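Local coordinates for protein DNA-entry nuclease (Competence-specific nuclease) (Streptococcus agalactiae ILRI112, PDB 4QGO) that probably hydrolyses DNA, and perhaps RNA, with little sequence preference, as a beta-beta-alpha nuclease that serves the bacterium as a virulence factor, at residues A[137-142]-A[208-213]; A[167-172]-A[194-199]; A[181-186]-A[216-221]. The protein carries 1 engineered substitution. One frame throughout, in Å; residues are numbered along the deposited sequence.

Contact 1 (A[137-142]-A[208-213])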
loop_
_atom_site.group_PDB
_atom_site.type_symbol
_atom_site.label_atom_id
_atom_site.label_comp_id
_atom_site.label_asym_id
_atom_site.label_seq_id
_atom_site.Cartn_x
_atom_site.Cartn_y
_atom_site.Cartn_z
ATOM N N THR A 137 -6.685 4.987 5.568
ATOM C CA THR A 137 -7.997 4.751 4.989
ATOM C C THR A 137 -7.790 4.312 3.552
ATOM O O THR A 137 -7.290 5.079 2.738
ATOM C CB THR A 137 -8.847 6.025 5.038
ATOM O OG1 THR A 137 -9.078 6.372 6.409
ATOM C CG2 THR A 137 -10.187 5.824 4.322
ATOM N N GLN A 138 -8.149 3.069 3.247
ATOM C CA GLN A 138 -7.875 2.507 1.933
ATOM C C GLN A 138 -9.156 1.961 1.324
ATOM O O GLN A 138 -9.970 1.320 2.017
ATOM C CB GLN A 138 -6.825 1.395 2.029
ATOM C CG GLN A 138 -6.309 0.941 0.659
ATOM C CD GLN A 138 -5.139 -0.011 0.772
ATOM O OE1 GLN A 138 -5.051 -0.788 1.729
ATOM N NE2 GLN A 138 -4.230 0.041 -0.197
ATOM N N THR A 139 -9.349 2.203 0.035
ATOM C CA THR A 139 -10.563 1.681 -0.590
ATOM C C THR A 139 -10.618 0.150 -0.460
ATOM O O THR A 139 -9.579 -0.529 -0.468
ATOM C CB THR A 139 -10.719 2.094 -2.063
ATOM O OG1 THR A 139 -9.719 1.430 -2.856
ATOM C CG2 THR A 139 -10.604 3.608 -2.205
ATOM N N ALA A 140 -11.827 -0.388 -0.322
ATOM C CA ALA A 140 -11.988 -1.829 -0.238
ATOM C C ALA A 140 -11.385 -2.507 -1.458
ATOM O O ALA A 140 -10.709 -3.525 -1.325
ATOM C CB ALA A 140 -13.461 -2.198 -0.099
ATOM N N HIS A 141 -11.620 -1.943 -2.646
ATOM C CA HIS A 141 -11.057 -2.521 -3.854
ATOM C C HIS A 141 -9.535 -2.573 -3.829
ATOM O O HIS A 141 -8.936 -3.608 -4.122
ATOM C CB HIS A 141 -11.472 -1.739 -5.087
ATOM C CG HIS A 141 -10.710 -2.143 -6.302
ATOM N ND1 HIS A 141 -10.940 -3.331 -6.963
ATOM C CD2 HIS A 141 -9.671 -1.552 -6.936
ATOM C CE1 HIS A 141 -10.098 -3.433 -7.978
ATOM N NE2 HIS A 141 -9.322 -2.364 -7.987
ATOM N N SER A 142 -8.909 -1.445 -3.510
ATOM C CA SER A 142 -7.456 -1.398 -3.599
ATOM C C SER A 142 -6.771 -2.163 -2.461
ATOM O O SER A 142 -5.651 -2.644 -2.623
ATOM C CB SER A 142 -6.944 0.040 -3.746
ATOM O OG SER A 142 -7.040 0.774 -2.530
ATOM N N ASN A 208 -5.652 4.529 -4.813
ATOM C CA ASN A 208 -6.589 4.437 -3.700
ATOM C C ASN A 208 -7.963 4.866 -4.171
ATOM O O ASN A 208 -8.497 5.915 -3.775
ATOM C CB ASN A 208 -6.124 5.286 -2.524
ATOM C CG ASN A 208 -6.744 4.840 -1.220
ATOM O OD1 ASN A 208 -7.347 3.758 -1.146
ATOM N ND2 ASN A 208 -6.598 5.662 -0.177
ATOM N N THR A 209 -8.516 4.030 -5.040
ATOM C CA THR A 209 -9.738 4.340 -5.768
ATOM C C THR A 209 -10.671 3.138 -5.787
ATOM O O THR A 209 -10.271 2.006 -5.490
ATOM C CB THR A 209 -9.422 4.743 -7.233
ATOM O OG1 THR A 209 -8.733 3.667 -7.894
ATOM C CG2 THR A 209 -8.558 6.002 -7.282
ATOM N N GLN A 210 -11.923 3.383 -6.170
ATOM C CA GLN A 210 -12.909 2.322 -6.305
ATOM C C GLN A 210 -13.840 2.774 -7.434
ATOM O O GLN A 210 -14.188 3.954 -7.511
ATOM C CB GLN A 210 -13.666 2.153 -4.981
ATOM C CG GLN A 210 -14.571 0.911 -4.884
ATOM C CD GLN A 210 -14.576 0.292 -3.487
ATOM O OE1 GLN A 210 -13.541 0.215 -2.816
ATOM N NE2 GLN A 210 -15.742 -0.139 -3.038
ATOM N N ALA A 211 -14.226 1.853 -8.315
ATOM C CA ALA A 211 -14.914 2.241 -9.551
ATOM C C ALA A 211 -16.265 2.915 -9.308
ATOM O O ALA A 211 -16.703 3.749 -10.098
ATOM C CB ALA A 211 -15.081 1.044 -10.466
ATOM N N SER A 212 -16.909 2.582 -8.196
ATOM C CA SER A 212 -18.291 3.000 -7.969
ATOM C C SER A 212 -18.431 4.309 -7.207
ATOM O O SER A 212 -19.536 4.726 -6.901
ATOM C CB SER A 212 -19.055 1.909 -7.212
ATOM O OG SER A 212 -18.673 1.888 -5.846
ATOM N N TYR A 213 -17.318 4.962 -6.888
ATOM C CA TYR A 213 -17.408 6.221 -6.170
ATOM C C TYR A 213 -16.192 7.097 -6.372
ATOM O O TYR A 213 -15.178 6.645 -6.901
ATOM C CB TYR A 213 -17.670 5.984 -4.674
ATOM C CG TYR A 213 -16.566 5.315 -3.851
ATOM C CD1 TYR A 213 -15.383 5.992 -3.520
ATOM C CD2 TYR A 213 -16.756 4.044 -3.322
ATOM C CE1 TYR A 213 -14.412 5.389 -2.739
ATOM C CE2 TYR A 213 -15.786 3.434 -2.525
ATOM C CZ TYR A 213 -14.622 4.120 -2.231
ATOM O OH TYR A 213 -13.665 3.535 -1.437
#

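Contact 2 (A[167-172]-A[194-199]). With SO4 (sulfate ion), chain C.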
loop_
_atom_site.group_PDB
_atom_site.type_symbol
_atom_site.label_atom_id
_atom_site.label_comp_id
_atom_site.label_asym_id
_atom_site.label_seq_id
_atom_site.Cartn_x
_atom_site.Cartn_y
_atom_site.Cartn_z
ATOM N N ASN A 167 11.570 -19.189 1.133
ATOM C CA ASN A 167 12.838 -18.901 1.810
ATOM C C ASN A 167 13.649 -17.761 1.196
ATOM O O ASN A 167 14.871 -17.726 1.306
ATOM C CB ASN A 167 13.696 -20.167 1.927
ATOM C CG ASN A 167 12.984 -21.278 2.660
ATOM O OD1 ASN A 167 12.409 -21.059 3.721
ATOM N ND2 ASN A 167 13.009 -22.479 2.093
ATOM N N LYS A 168 12.961 -16.823 0.560
ATOM C CA LYS A 168 13.636 -15.651 0.015
ATOM C C LYS A 168 13.702 -14.528 1.051
ATOM O O LYS A 168 12.871 -14.448 1.959
ATOM C CB LYS A 168 12.944 -15.165 -1.253
ATOM C CG LYS A 168 12.904 -16.233 -2.335
ATOM C CD LYS A 168 12.441 -15.667 -3.654
ATOM C CE LYS A 168 12.218 -16.787 -4.662
ATOM N NZ LYS A 168 13.448 -17.619 -4.839
ATOM N N ARG A 169 14.724 -13.694 0.924
ATOM C CA ARG A 169 14.858 -12.462 1.697
ATOM C C ARG A 169 14.333 -11.328 0.830
ATOM O O ARG A 169 14.803 -11.132 -0.290
ATOM C CB ARG A 169 16.324 -12.195 2.033
ATOM C CG ARG A 169 16.910 -13.126 3.088
ATOM C CD ARG A 169 16.948 -12.443 4.446
ATOM N NE ARG A 169 17.947 -11.382 4.492
ATOM C CZ ARG A 169 18.185 -10.620 5.554
ATOM N NH1 ARG A 169 17.472 -10.764 6.677
ATOM N NH2 ARG A 169 19.117 -9.687 5.487
ATOM N N VAL A 170 13.349 -10.599 1.335
ATOM C CA VAL A 170 12.712 -9.560 0.529
ATOM C C VAL A 170 12.827 -8.193 1.191
ATOM O O VAL A 170 12.312 -7.973 2.281
ATOM C CB VAL A 170 11.231 -9.885 0.246
ATOM C CG1 VAL A 170 10.634 -8.801 -0.648
ATOM C CG2 VAL A 170 11.113 -11.241 -0.441
ATOM N N ARG A 171 13.539 -7.285 0.529
ATOM C CA ARG A 171 13.582 -5.886 0.942
ATOM C C ARG A 171 12.310 -5.218 0.393
ATOM O O ARG A 171 11.949 -5.420 -0.754
ATOM C CB ARG A 171 14.855 -5.231 0.398
ATOM C CG ARG A 171 15.045 -3.776 0.766
ATOM C CD ARG A 171 15.385 -3.553 2.255
ATOM N NE ARG A 171 15.671 -2.134 2.432
ATOM C CZ ARG A 171 14.747 -1.194 2.604
ATOM N NH1 ARG A 171 13.461 -1.521 2.702
ATOM N NH2 ARG A 171 15.107 0.076 2.696
ATOM N N TYR A 172 11.624 -4.446 1.236
ATOM C CA TYR A 172 10.249 -4.006 0.965
ATOM C C TYR A 172 10.078 -2.573 1.443
ATOM O O TYR A 172 10.544 -2.215 2.529
ATOM C CB TYR A 172 9.301 -4.927 1.745
ATOM C CG TYR A 172 7.807 -4.867 1.453
ATOM C CD1 TYR A 172 7.316 -4.857 0.153
ATOM C CD2 TYR A 172 6.884 -4.910 2.496
ATOM C CE1 TYR A 172 5.939 -4.839 -0.094
ATOM C CE2 TYR A 172 5.517 -4.902 2.255
ATOM C CZ TYR A 172 5.052 -4.875 0.965
ATOM O OH TYR A 172 3.689 -4.867 0.713
ATOM N N LYS A 194 12.164 -6.241 -3.582
ATOM C CA LYS A 194 13.313 -6.835 -4.256
ATOM C C LYS A 194 13.804 -7.994 -3.405
ATOM O O LYS A 194 14.073 -7.820 -2.221
ATOM C CB LYS A 194 14.411 -5.778 -4.421
ATOM C CG LYS A 194 15.729 -6.298 -4.971
ATOM C CD LYS A 194 15.555 -6.770 -6.398
ATOM C CE LYS A 194 16.894 -7.215 -6.990
ATOM N NZ LYS A 194 17.892 -6.108 -6.982
ATOM N N SER A 195 13.920 -9.179 -3.999
ATOM C CA SER A 195 14.520 -10.301 -3.280
ATOM C C SER A 195 16.043 -10.307 -3.446
ATOM O O SER A 195 16.580 -9.789 -4.436
ATOM C CB SER A 195 13.916 -11.637 -3.731
ATOM O OG SER A 195 14.239 -11.915 -5.085
ATOM N N GLN A 196 16.724 -10.880 -2.462
ATOM C CA GLN A 196 18.178 -11.003 -2.511
ATOM C C GLN A 196 18.633 -11.670 -3.807
ATOM O O GLN A 196 19.590 -11.213 -4.432
ATOM C CB GLN A 196 18.689 -11.780 -1.293
ATOM C CG GLN A 196 20.207 -11.977 -1.277
ATOM C CD GLN A 196 20.669 -12.969 -0.214
ATOM O OE1 GLN A 196 20.148 -13.003 0.902
ATOM N NE2 GLN A 196 21.658 -13.786 -0.564
ATOM N N ASP A 197 17.928 -12.723 -4.223
ATOM C CA ASP A 197 18.316 -13.454 -5.435
ATOM C C ASP A 197 17.849 -12.813 -6.736
ATOM O O ASP A 197 18.119 -13.333 -7.819
ATOM C CB ASP A 197 17.898 -14.935 -5.368
ATOM C CG ASP A 197 16.388 -15.157 -5.494
ATOM O OD1 ASP A 197 15.612 -14.207 -5.729
ATOM O OD2 ASP A 197 15.967 -16.326 -5.369
ATOM N N GLY A 198 17.123 -11.701 -6.618
ATOM C CA GLY A 198 16.692 -10.931 -7.769
ATOM C C GLY A 198 15.477 -11.461 -8.516
ATOM O O GLY A 198 15.040 -10.846 -9.497
ATOM N N THR A 199 14.933 -12.596 -8.080
ATOM C CA THR A 199 13.835 -13.216 -8.822
ATOM C C THR A 199 12.511 -12.490 -8.603
ATOM O O THR A 199 11.605 -12.564 -9.438
ATOM C CB THR A 199 13.635 -14.709 -8.481
ATOM O OG1 THR A 199 13.332 -14.847 -7.089
ATOM C CG2 THR A 199 14.884 -15.519 -8.815
HETATM S S SO4 C . 14.825 4.329 2.587
HETATM O O1 SO4 C . 13.515 4.922 2.801
HETATM O O2 SO4 C . 15.574 4.316 3.833
HETATM O O3 SO4 C . 15.587 5.095 1.593
HETATM O O4 SO4 C . 14.684 2.958 2.120
HETATM O O HOH W 1 19.644 -10.660 2.234
#

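Contact 3 (A[181-186]-A[216-221])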
loop_
_atom_site.group_PDB
_atom_site.type_symbol
_atom_site.label_atom_id
_atom_site.label_comp_id
_atom_site.label_asym_id
_atom_site.label_seq_id
_atom_site.Cartn_x
_atom_site.Cartn_y
_atom_site.Cartn_z
ATOM N N ASP A 181 0.639 18.484 1.318
ATOM C CA ASP A 181 1.076 18.298 2.691
ATOM C C ASP A 181 -0.060 18.119 3.687
ATOM O O ASP A 181 0.183 17.721 4.821
ATOM C CB ASP A 181 1.988 19.447 3.137
ATOM C CG ASP A 181 3.372 19.360 2.535
ATOM O OD1 ASP A 181 3.754 18.265 2.066
ATOM O OD2 ASP A 181 4.083 20.388 2.538
ATOM N N THR A 182 -1.298 18.380 3.275
ATOM C CA THR A 182 -2.403 18.391 4.234
ATOM C C THR A 182 -3.471 17.296 4.087
ATOM O O THR A 182 -4.187 17.020 5.047
ATOM C CB THR A 182 -3.092 19.764 4.270
ATOM O OG1 THR A 182 -3.567 20.100 2.962
ATOM C CG2 THR A 182 -2.103 20.826 4.728
ATOM N N ASP A 183 -3.588 16.692 2.904
ATOM C CA ASP A 183 -4.600 15.648 2.687
ATOM C C ASP A 183 -4.536 14.579 3.766
ATOM O O ASP A 183 -3.454 14.108 4.140
ATOM C CB ASP A 183 -4.392 14.923 1.361
ATOM C CG ASP A 183 -4.935 15.669 0.169
ATOM O OD1 ASP A 183 -5.537 16.760 0.306
ATOM O OD2 ASP A 183 -4.767 15.126 -0.934
ATOM N N LEU A 184 -5.692 14.153 4.241
ATOM C CA LEU A 184 -5.716 13.112 5.259
ATOM C C LEU A 184 -5.494 11.719 4.673
ATOM O O LEU A 184 -4.976 10.842 5.350
ATOM C CB LEU A 184 -7.035 13.161 6.018
ATOM C CG LEU A 184 -7.214 14.438 6.827
ATOM C CD1 LEU A 184 -8.583 14.438 7.472
ATOM C CD2 LEU A 184 -6.124 14.528 7.868
ATOM N N VAL A 185 -5.906 11.518 3.425
ATOM C CA VAL A 185 -5.932 10.184 2.822
ATOM C C VAL A 185 -4.992 10.165 1.620
ATOM O O VAL A 185 -5.004 11.079 0.803
ATOM C CB VAL A 185 -7.367 9.828 2.349
ATOM C CG1 VAL A 185 -7.412 8.437 1.719
ATOM C CG2 VAL A 185 -8.348 9.934 3.502
ATOM N N PRO A 186 -4.167 9.111 1.497
ATOM C CA PRO A 186 -3.277 9.028 0.337
ATOM C C PRO A 186 -4.072 8.708 -0.927
ATOM O O PRO A 186 -5.067 7.994 -0.847
ATOM C CB PRO A 186 -2.351 7.857 0.697
ATOM C CG PRO A 186 -3.173 6.988 1.577
ATOM C CD PRO A 186 -4.039 7.942 2.389
ATOM N N ASP A 216 -12.823 12.589 -1.877
ATOM C CA ASP A 216 -12.047 13.803 -1.651
ATOM C C ASP A 216 -10.925 13.408 -0.698
ATOM O O ASP A 216 -11.180 13.116 0.474
ATOM C CB ASP A 216 -12.939 14.868 -1.005
ATOM C CG ASP A 216 -12.231 16.204 -0.828
ATOM O OD1 ASP A 216 -10.988 16.250 -0.931
ATOM O OD2 ASP A 216 -12.921 17.217 -0.575
ATOM N N TYR A 217 -9.691 13.373 -1.201
ATOM C CA TYR A 217 -8.567 12.902 -0.390
ATOM C C TYR A 217 -8.213 13.869 0.727
ATOM O O TYR A 217 -7.529 13.498 1.683
ATOM C CB TYR A 217 -7.336 12.600 -1.252
ATOM C CG TYR A 217 -7.576 11.478 -2.238
ATOM C CD1 TYR A 217 -7.778 10.175 -1.799
ATOM C CD2 TYR A 217 -7.606 11.727 -3.604
ATOM C CE1 TYR A 217 -8.018 9.153 -2.695
ATOM C CE2 TYR A 217 -7.841 10.711 -4.513
ATOM C CZ TYR A 217 -8.060 9.429 -4.050
ATOM O OH TYR A 217 -8.288 8.429 -4.970
ATOM N N ALA A 218 -8.675 15.115 0.618
ATOM C CA ALA A 218 -8.439 16.060 1.695
ATOM C C ALA A 218 -9.092 15.586 2.992
ATOM O O ALA A 218 -8.477 15.640 4.054
ATOM C CB ALA A 218 -8.950 17.459 1.314
ATOM N N THR A 219 -10.339 15.116 2.896
ATOM C CA THR A 219 -11.150 14.779 4.067
ATOM C C THR A 219 -11.470 13.292 4.210
ATOM O O THR A 219 -11.794 12.819 5.299
ATOM C CB THR A 219 -12.504 15.505 3.997
ATOM O OG1 THR A 219 -13.130 15.163 2.755
ATOM C CG2 THR A 219 -12.307 17.006 4.041
ATOM N N GLY A 220 -11.388 12.563 3.104
ATOM C CA GLY A 220 -11.868 11.196 3.067
ATOM C C GLY A 220 -13.355 11.077 2.761
ATOM O O GLY A 220 -13.880 9.970 2.763
ATOM N N GLU A 221 -14.024 12.197 2.476
ATOM C CA GLU A 221 -15.461 12.164 2.154
ATOM C C GLU A 221 -15.704 11.491 0.808
ATOM O O GLU A 221 -15.083 11.830 -0.202
ATOM C CB GLU A 221 -16.057 13.575 2.144
ATOM C CG GLU A 221 -17.553 13.627 1.842
ATOM C CD GLU A 221 -18.086 15.037 1.643
ATOM O OE1 GLU A 221 -19.276 15.247 1.959
ATOM O OE2 GLU A 221 -17.339 15.916 1.135
#

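Contact 1 (A[137-142]-A[208-213])
With its hydroxyl held between backbone N and carbonyl carbon (chi1 69°), Thr139 sends OG1 to Thr209 O at 2.8 Å and sets CG2 against Tyr213 OH; Asn208, its CG swung opposite the backbone N (chi1 -159°), brings its amide alongside the strand ending at Thr139. There it imitates a neighbouring peptide: ND2 donates to Thr137 O at 3.1 Å, and OD1 accepts from Thr139 N at 2.8 Å. Both bonds are nearly straight and lie in the carbonyl planes, so the flat group is fixed in rotation. Asparagine suits the place because it offers a donor and an acceptor side by side.

Thr139 OG1 has a second task, accepting from Ser142 N at 3.1 Å. Gln210 takes another amide of the same first turn: its OE1 meets His141 N at 2.9 Å, with the donor above the carbonyl plane, while its NE2 is bonded to Asp102. Tyr213 stands with one ring face against CB of Gln210, its OH bonded to Ala107 O. The whole is a threonine N-cap at a strand-to-helix junction, and strand 135-139, paired with strand 108-112, is consistent with the beta-beta-alpha finger of His-Me nucleases.

Contact 2 (A[167-172]-A[194-199])
Val170 and Ser195 form a non-hydrogen-bonded antiparallel pair, their CA atoms 4.3 Å apart, next to the hydrogen-bonded pair of Arg171 and Lys194, whose N and O atoms are joined in both directions. Beyond the last pair Gln196 N still reaches Arg169 O at 2.9 Å, although its chain is already entering the type I turn from Ser195 to Gly198. Glycine suits the end of that turn, where phi is positive.

Lys168 carries the main side-chain contact. Its chain runs extended until a bend at chi4 (-56°) brings NZ to Asp197 OD2, a salt bridge of 2.9 Å on the syn lone pair; the two side chains cross at about a right angle, and CE lies 3.3 Å from Thr199 OG1. The other carboxylate oxygen, OD1, is gripped three times: by Ser195 OG at 2.7 Å nearly along its C-O direction, by Thr199 OG1 at 2.7 Å, and by Thr199 N from above the carboxylate plane, which makes an Asx turn. Aspartate thus braces the turn it sits in and presents a fixed anion to the lysine; these donors and the ammonium would probably favour its ionised form. The aliphatic stem of Arg169 passes the amide oxygen of Gln196, CG lying 3.9 Å from OE1, with guanidinium and amide planes 83° apart, and a water joins Arg169 NE to Gln196 OE1.

Arg171 leaves Lys194 behind: its NH1 bonds Asn67 OD1, and NH2 makes a weak bond to a sulfate also held by Arg173 and Asn67. Arg169 pairs with Asp71 and bonds Val49 O. In the large antiparallel sheet, strand 170-177 lies between 188-195 and 66-70, while Lys168 and Val170 rest on Ala163 of helix 153-165.

Contact 3 (A[181-186]-A[216-221])
Two successive amides, Leu184 N and Val185 N, bond to two successive carbonyls, Ala218 O at 3.2 Å and Tyr217 O at 3.1 Å, although both segments are loops and no regular strand pairing is present. The two bonds differ in approach. Val185 N lies in the plane of the Tyr217 carbonyl, whereas Leu184 N comes from 47° above that of Ala218. Leucine follows with its CG lying 3.3 Å from the same Ala218 O.

Asp183 lays its carboxylate beside the turn: OD1 sits 3.3 Å from Ala218 CA, and OD2 comes close to CB of Tyr217, whose ring plane is turned 39° from the carboxylate. The methyl of Ala218, CB, also touches Asp183 OD1, at 3.6 Å. Asp216 is another acid nearby, and the like charge would tend to raise the proton affinity of Asp183, an effect that its salt bridge with Arg179 probably offsets.

The segment 216-221 is the connection of the two-stranded hairpin 213-215/222-224. It begins as an Asx turn, Asp216 OD1 accepting from Ala218 N, and closes as a G1 beta bulge in which Gly220 and Glu221 both face Asp216; Thr219 OG1 adds an ST turn by accepting from Glu221 N at 3.1 Å. Gly220 fits the bulge because phi is positive there, and its bare CA receives Val185 CG2 at 3.8 Å.

The beta-branched valine straddles the turn. Its other methyl, CG1, trans to the backbone N (chi1 -180°), touches the Tyr217 ring at its edge, in plane, 3.9 Å from CD1. Pro186 O lies obliquely to that same ring.

Contacts 1 and 3 meet through Asn208 of the first: its backbone O probably accepts from Tyr217 OH at 2.8 Å, and its ND2 probably donates to Pro186 O at 2.9 Å, so that one residue ties together loops whose contact centres lie 14 Å apart. Contact 2 is remote, its centre about 29 Å from that of contact 1 and 33 Å from that of contact 3, across the middle of the chain from both. It is nevertheless linked to contact 3 along the chain: 181-186 lies between strands 170-177 and 188-195. Contact 1 includes part of the presumed catalytic finger: His141's side chain lies about 5 Å from a sulfate other than the one at Arg171.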